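Putative D-lactate dehydrogenase (Chlamydomonas reinhardtii, PDB 4ZGS) probably reduces pyruvate to D-lactate with a nicotinamide cofactor, as a chloroplast pyruvate reductase of the D-isomer specific 2-hydroxyacid dehydrogenase family. Local coordinates at residues A[178-183]-A[229-234]; A[290-295]-A[331-336]. All blocks are in the same frame, centred on the assembly; numbering follows the deposited sequence.

Contact 1 (A[178-183]-A[229-234]); sequences HKVVGV and LAMSDI
Asp233 reaches back to the start of the strand at Val180. Its CG is anti to its own carbonyl carbon (chi1 -63°), which brings OD2 to Val180 N at 2.9 Å. OD2 receives this N-H on its anti side, 18° out of the carboxylate plane. OD1 forms a salt bridge with Lys258. Both carboxylate oxygens are therefore held, and its rotation is probably fixed. Val180 O takes two N-H groups, from Asp233 N at 2.8 Å and from Ile234 N at 3.2 Å. Gly182 N bonds to Ile234 O at 2.7 Å, as in a parallel sheet pair. Val180 turns CG1 over the end of the helix, 4.0 Å from Met231 CG. Val181 and Ile234 run alongside each other on the same face of the sheet, with CG2 of Val181 4.0 Å from CD1 of Ile234. The Lys179 and Asp233 side chains cross at about a right angle; Lys179 NZ bonds to Glu175 O. Ser232 OG bonds to Leu228 O in the last turn of helix 225-231. The contact joins strand 180-184 to the entry of strand 234-237 in the parallel Rossmann sheet. Strand 203-207 flanks 180-184 on its other edge; its Phe205 touches both Val180 and Met231.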
loop_
_atom_site.group_PDB
_atom_site.type_symbol
_atom_site.label_atom_id
_atom_site.label_comp_id
_atom_site.label_asym_id
_atom_site.label_seq_id
_atom_site.Cartn_x
_atom_site.Cartn_y
_atom_site.Cartn_z
ATOM N N HIS A 178 26.252 -19.619 1.002
ATOM C CA HIS A 178 27.493 -19.831 0.259
ATOM C C HIS A 178 27.663 -18.961 -0.992
ATOM O O HIS A 178 28.543 -19.207 -1.801
ATOM C CB HIS A 178 27.663 -21.322 -0.011
ATOM C CG HIS A 178 27.903 -22.103 1.243
ATOM N ND1 HIS A 178 26.911 -22.811 1.886
ATOM C CD2 HIS A 178 29.015 -22.251 1.997
ATOM C CE1 HIS A 178 27.405 -23.381 2.969
ATOM N NE2 HIS A 178 28.681 -23.055 3.060
ATOM N N LYS A 179 26.791 -17.972 -1.164
ATOM C CA LYS A 179 26.820 -17.105 -2.343
ATOM C C LYS A 179 28.099 -16.270 -2.511
ATOM O O LYS A 179 28.725 -15.863 -1.531
ATOM C CB LYS A 179 25.617 -16.165 -2.299
ATOM C CG LYS A 179 24.294 -16.894 -2.223
ATOM C CD LYS A 179 24.170 -17.837 -3.409
ATOM C CE LYS A 179 23.041 -18.845 -3.220
ATOM N NZ LYS A 179 21.699 -18.206 -3.394
ATOM N N VAL A 180 28.470 -16.026 -3.767
ATOM C CA VAL A 180 29.597 -15.175 -4.111
ATOM C C VAL A 180 29.172 -13.706 -4.167
ATOM O O VAL A 180 28.256 -13.342 -4.907
ATOM C CB VAL A 180 30.177 -15.529 -5.458
ATOM C CG1 VAL A 180 31.310 -14.569 -5.804
ATOM C CG2 VAL A 180 30.644 -16.959 -5.469
ATOM N N VAL A 181 29.865 -12.882 -3.390
ATOM C CA VAL A 181 29.608 -11.466 -3.204
ATOM C C VAL A 181 30.793 -10.592 -3.594
ATOM O O VAL A 181 31.845 -10.686 -2.968
ATOM C CB VAL A 181 29.310 -11.197 -1.756
ATOM C CG1 VAL A 181 29.274 -9.673 -1.468
ATOM C CG2 VAL A 181 28.060 -11.941 -1.360
ATOM N N GLY A 182 30.658 -9.823 -4.673
ATOM C CA GLY A 182 31.598 -8.764 -5.001
ATOM C C GLY A 182 31.385 -7.483 -4.224
ATOM O O GLY A 182 30.330 -6.868 -4.331
ATOM N N VAL A 183 32.398 -7.025 -3.500
ATOM C CA VAL A 183 32.348 -5.684 -2.922
ATOM C C VAL A 183 33.197 -4.783 -3.762
ATOM O O VAL A 183 34.388 -5.058 -3.937
ATOM C CB VAL A 183 32.836 -5.623 -1.495
ATOM C CG1 VAL A 183 32.854 -4.205 -1.031
ATOM C CG2 VAL A 183 31.953 -6.466 -0.600
ATOM N N LEU A 229 32.717 -9.041 -11.428
ATOM C CA LEU A 229 31.399 -8.931 -12.086
ATOM C C LEU A 229 30.965 -10.239 -12.697
ATOM O O LEU A 229 29.779 -10.558 -12.738
ATOM C CB LEU A 229 31.406 -7.866 -13.182
ATOM C CG LEU A 229 31.610 -6.429 -12.744
ATOM C CD1 LEU A 229 31.722 -5.565 -13.991
ATOM C CD2 LEU A 229 30.467 -5.995 -11.836
ATOM N N ALA A 230 31.939 -10.982 -13.190
ATOM C CA ALA A 230 31.650 -12.216 -13.878
ATOM C C ALA A 230 31.235 -13.294 -12.903
ATOM O O ALA A 230 30.409 -14.136 -13.234
ATOM C CB ALA A 230 32.848 -12.667 -14.675
ATOM N N MET A 231 31.832 -13.291 -11.714
ATOM C CA MET A 231 31.588 -14.370 -10.761
ATOM C C MET A 231 30.496 -14.109 -9.730
ATOM O O MET A 231 30.089 -15.031 -9.033
ATOM C CB MET A 231 32.878 -14.691 -10.020
ATOM C CG MET A 231 33.360 -13.590 -9.072
ATOM S SD MET A 231 34.805 -14.133 -8.101
ATOM C CE MET A 231 35.634 -12.566 -7.849
ATOM N N SER A 232 30.012 -12.871 -9.625
ATOM C CA SER A 232 29.209 -12.517 -8.453
ATOM C C SER A 232 27.710 -12.784 -8.563
ATOM O O SER A 232 27.073 -12.463 -9.568
ATOM C CB SER A 232 29.456 -11.051 -8.103
ATOM O OG SER A 232 30.845 -10.838 -7.864
ATOM N N ASP A 233 27.151 -13.354 -7.499
ATOM C CA ASP A 233 25.709 -13.499 -7.345
ATOM C C ASP A 233 25.149 -12.176 -6.895
ATOM O O ASP A 233 23.995 -11.812 -7.175
ATOM C CB ASP A 233 25.365 -14.571 -6.311
ATOM C CG ASP A 233 25.853 -15.965 -6.705
ATOM O OD1 ASP A 233 25.498 -16.439 -7.816
ATOM O OD2 ASP A 233 26.562 -16.599 -5.881
ATOM N N ILE A 234 26.006 -11.489 -6.149
ATOM C CA ILE A 234 25.716 -10.211 -5.537
ATOM C C ILE A 234 26.877 -9.247 -5.694
ATOM O O ILE A 234 28.036 -9.590 -5.388
ATOM C CB ILE A 234 25.437 -10.355 -4.047
ATOM C CG1 ILE A 234 24.359 -11.405 -3.805
ATOM C CG2 ILE A 234 25.036 -9.026 -3.485
ATOM C CD1 ILE A 234 24.165 -11.726 -2.340
#

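Contact 2 (A[290-295]-A[331-336]); sequences GLDVYE and LVTPHT. With NAD (nicotinamide-adenine-dinucleotide), chain I.
Asp292 and Thr333 meet through their polar ends, just past the last residues of two parallel strands. Their side chains cross obliquely, and Thr333 OG1 donates to Asp292 OD1 at 2.5 Å, a length doubtful at this resolution. The same OD1 takes Thr336 N at 2.8 Å, through its syn lone pair. OD2 accepts Ala337 N, so this buried carboxylate is gripped at both oxygens. The Asp292 CG stands anti to the backbone N (chi1 -167°), an orientation that carries the group across to residues 333-336. OD2 also lies 3.0 Å from the carboxamide oxygen O7N of NAD. Pro334 is the centre of an inverse gamma turn, which swings the chain round to His335. The His335 ring reaches the nicotinamide carboxamide, with NE2 3.2 Å from NAD C7N. On the protein side, Val293 CG1 approaches the ring obliquely, 4.0 Å from ND1. His335 N makes a weak bond to Asp292 O. Both residues belong to the cofactor pocket, at its nicotinamide end. Before the turn the backbones pair normally: Leu291 N bonds to Leu331 O at 3.0 Å, and Thr333 N to Leu291 O. Strand 286-291 lies between 261-265 and strand 330-332, the outermost within this chain. Helix 136-151 packs against Leu331 and brings His142 to Thr333 OG1. Helix 319-324 meets Leu291 and Val332, and a second subunit packs on Leu331, Thr333, Pro334 and Thr336.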
loop_
_atom_site.group_PDB
_atom_site.type_symbol
_atom_site.label_atom_id
_atom_site.label_comp_id
_atom_site.label_asym_id
_atom_site.label_seq_id
_atom_site.Cartn_x
_atom_site.Cartn_y
_atom_site.Cartn_z
ATOM N N GLY A 290 18.611 -3.447 -5.294
ATOM C CA GLY A 290 18.368 -2.532 -4.191
ATOM C C GLY A 290 19.184 -1.264 -4.402
ATOM O O GLY A 290 20.363 -1.347 -4.728
ATOM N N LEU A 291 18.580 -0.116 -4.095
ATOM C CA LEU A 291 19.141 1.228 -4.274
ATOM C C LEU A 291 18.732 2.064 -3.092
ATOM O O LEU A 291 17.598 1.952 -2.635
ATOM C CB LEU A 291 18.648 1.921 -5.540
ATOM C CG LEU A 291 18.835 1.248 -6.878
ATOM C CD1 LEU A 291 18.240 2.157 -7.948
ATOM C CD2 LEU A 291 20.321 0.987 -7.105
ATOM N N ASP A 292 19.687 2.787 -2.524
ATOM C CA ASP A 292 19.432 3.884 -1.602
ATOM C C ASP A 292 19.620 5.206 -2.349
ATOM O O ASP A 292 19.423 6.280 -1.792
ATOM C CB ASP A 292 20.378 3.806 -0.398
ATOM C CG ASP A 292 19.953 4.717 0.744
ATOM O OD1 ASP A 292 18.751 4.630 1.085
ATOM O OD2 ASP A 292 20.801 5.516 1.283
ATOM N N VAL A 293 20.031 5.112 -3.610
ATOM C CA VAL A 293 20.449 6.282 -4.393
ATOM C C VAL A 293 20.129 6.121 -5.891
ATOM O O VAL A 293 20.075 4.993 -6.401
ATOM C CB VAL A 293 21.986 6.548 -4.225
ATOM C CG1 VAL A 293 22.313 6.966 -2.784
ATOM C CG2 VAL A 293 22.813 5.319 -4.664
ATOM N N TYR A 294 19.924 7.246 -6.574
ATOM C CA TYR A 294 19.550 7.296 -7.997
ATOM C C TYR A 294 20.134 8.535 -8.693
ATOM O O TYR A 294 20.209 9.583 -8.084
ATOM C CB TYR A 294 18.034 7.274 -8.122
ATOM C CG TYR A 294 17.508 7.417 -9.522
ATOM C CD1 TYR A 294 17.406 6.324 -10.370
ATOM C CD2 TYR A 294 17.108 8.661 -9.998
ATOM C CE1 TYR A 294 16.914 6.459 -11.658
ATOM C CE2 TYR A 294 16.618 8.814 -11.281
ATOM C CZ TYR A 294 16.523 7.705 -12.108
ATOM O OH TYR A 294 16.031 7.851 -13.381
ATOM N N GLU A 295 20.452 8.448 -9.982
ATOM C CA GLU A 295 21.308 9.432 -10.664
ATOM C C GLU A 295 20.981 10.935 -10.573
ATOM O O GLU A 295 21.911 11.729 -10.416
ATOM C CB GLU A 295 21.354 9.085 -12.146
ATOM C CG GLU A 295 22.322 9.911 -12.957
ATOM C CD GLU A 295 22.136 9.679 -14.444
ATOM O OE1 GLU A 295 21.345 8.780 -14.807
ATOM O OE2 GLU A 295 22.765 10.401 -15.248
ATOM N N LEU A 331 13.916 -2.702 -5.145
ATOM C CA LEU A 331 13.599 -2.103 -3.855
ATOM C C LEU A 331 14.429 -0.847 -3.688
ATOM O O LEU A 331 15.632 -0.859 -3.950
ATOM C CB LEU A 331 13.813 -3.067 -2.701
ATOM C CG LEU A 331 13.882 -2.454 -1.293
ATOM C CD1 LEU A 331 12.895 -1.366 -1.057
ATOM C CD2 LEU A 331 13.639 -3.568 -0.284
ATOM N N VAL A 332 13.746 0.258 -3.381
ATOM C CA VAL A 332 14.368 1.572 -3.271
ATOM C C VAL A 332 14.043 2.241 -1.949
ATOM O O VAL A 332 12.865 2.422 -1.627
ATOM C CB VAL A 332 13.901 2.477 -4.394
ATOM C CG1 VAL A 332 14.370 3.897 -4.177
ATOM C CG2 VAL A 332 14.414 1.944 -5.702
ATOM N N THR A 333 15.084 2.680 -1.236
ATOM C CA THR A 333 14.935 3.492 -0.013
ATOM C C THR A 333 15.363 4.909 -0.341
ATOM O O THR A 333 16.163 5.137 -1.252
ATOM C CB THR A 333 15.811 2.992 1.172
ATOM O OG1 THR A 333 17.155 2.806 0.711
ATOM C CG2 THR A 333 15.279 1.678 1.791
ATOM N N PRO A 334 14.814 5.872 0.395
ATOM C CA PRO A 334 15.015 7.292 0.101
ATOM C C PRO A 334 16.250 7.867 0.817
ATOM O O PRO A 334 16.108 8.663 1.744
ATOM C CB PRO A 334 13.710 7.925 0.597
ATOM C CG PRO A 334 13.337 7.071 1.776
ATOM C CD PRO A 334 13.823 5.661 1.465
ATOM N N HIS A 335 17.444 7.447 0.394
ATOM C CA HIS A 335 18.707 7.925 0.973
ATOM C C HIS A 335 18.737 7.786 2.502
ATOM O O HIS A 335 19.023 8.734 3.230
ATOM C CB HIS A 335 18.942 9.384 0.568
ATOM C CG HIS A 335 20.391 9.758 0.487
ATOM N ND1 HIS A 335 20.994 10.166 -0.683
ATOM C CD2 HIS A 335 21.362 9.774 1.433
ATOM C CE1 HIS A 335 22.269 10.424 -0.456
ATOM N NE2 HIS A 335 22.517 10.195 0.820
ATOM N N THR A 336 18.338 6.632 2.999
ATOM C CA THR A 336 18.332 6.404 4.435
ATOM C C THR A 336 19.503 5.556 4.974
ATOM O O THR A 336 19.517 5.240 6.157
ATOM C CB THR A 336 17.016 5.746 4.858
ATOM O OG1 THR A 336 16.899 4.470 4.204
ATOM C CG2 THR A 336 15.846 6.612 4.441
HETATM P PA NAD I . 36.216 5.826 1.623
HETATM O O1A NAD I . 37.250 6.773 1.146
HETATM O O2A NAD I . 36.932 5.229 2.778
HETATM O O5B NAD I . 35.841 4.733 0.512
HETATM C C5B NAD I . 36.087 4.949 -0.877
HETATM C C4B NAD I . 37.046 3.937 -1.417
HETATM O O4B NAD I . 36.828 3.725 -2.887
HETATM C C3B NAD I . 38.459 4.366 -1.247
HETATM O O3B NAD I . 39.253 3.338 -0.590
HETATM C C2B NAD I . 38.993 4.588 -2.586
HETATM O O2B NAD I . 40.403 4.236 -2.623
HETATM C C1B NAD I . 38.208 3.698 -3.469
HETATM N N9A NAD I . 38.253 4.054 -4.830
HETATM C C8A NAD I . 38.739 5.273 -5.388
HETATM N N7A NAD I . 38.628 5.236 -6.788
HETATM C C5A NAD I . 38.089 4.008 -7.105
HETATM C C6A NAD I . 37.719 3.325 -8.306
HETATM N N6A NAD I . 37.889 3.931 -9.575
HETATM N N1A NAD I . 37.236 2.168 -8.215
HETATM C C2A NAD I . 37.032 1.521 -7.200
HETATM N N3A NAD I . 37.304 1.974 -6.025
HETATM C C4A NAD I . 37.856 3.255 -5.860
HETATM O O3 NAD I . 34.899 6.592 2.126
HETATM P PN NAD I . 33.611 5.872 2.743
HETATM O O1N NAD I . 33.376 6.251 4.157
HETATM O O2N NAD I . 33.807 4.406 2.838
HETATM O O5D NAD I . 32.335 6.195 1.837
HETATM C C5D NAD I . 31.976 7.531 1.469
HETATM C C4D NAD I . 30.832 7.389 0.535
HETATM O O4D NAD I . 29.600 7.042 1.278
HETATM C C3D NAD I . 30.501 8.634 -0.169
HETATM O O3D NAD I . 31.406 8.869 -1.280
HETATM C C2D NAD I . 29.142 8.367 -0.635
HETATM O O2D NAD I . 29.214 7.666 -1.901
HETATM C C1D NAD I . 28.510 7.493 0.387
HETATM N N1N NAD I . 27.514 8.193 1.100
HETATM C C2N NAD I . 26.243 7.605 1.300
HETATM C C3N NAD I . 25.249 8.298 1.990
HETATM C C7N NAD I . 23.877 7.663 2.201
HETATM O O7N NAD I . 23.400 6.935 1.348
HETATM N N7N NAD I . 23.133 7.927 3.379
HETATM C C4N NAD I . 25.514 9.587 2.488
HETATM C C5N NAD I . 26.778 10.178 2.287
HETATM C C6N NAD I . 27.771 9.488 1.601
#

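Contacts 1 and 2 belong to the same six-stranded parallel sheet of the NAD-binding domain. Their centres are about 21 Å apart and their nearest atoms about 9 Å, without touching. Both segments of contact 1 precede both segments of contact 2 in the sequence. Contact 1 pairs strands 180-184 and 234-237; contact 2 pairs 286-291 and 330-332. Strand 261-265 lies between the two pairs. Contact 1 sits where its strands begin, with the CA of Gly182 about 12 Å from the nearest atom of NAD. Contact 2 sits where its strands end, beside the nicotinamide. One is thus framework packing of the Rossmann fold, while the other forms part of the cofactor pocket.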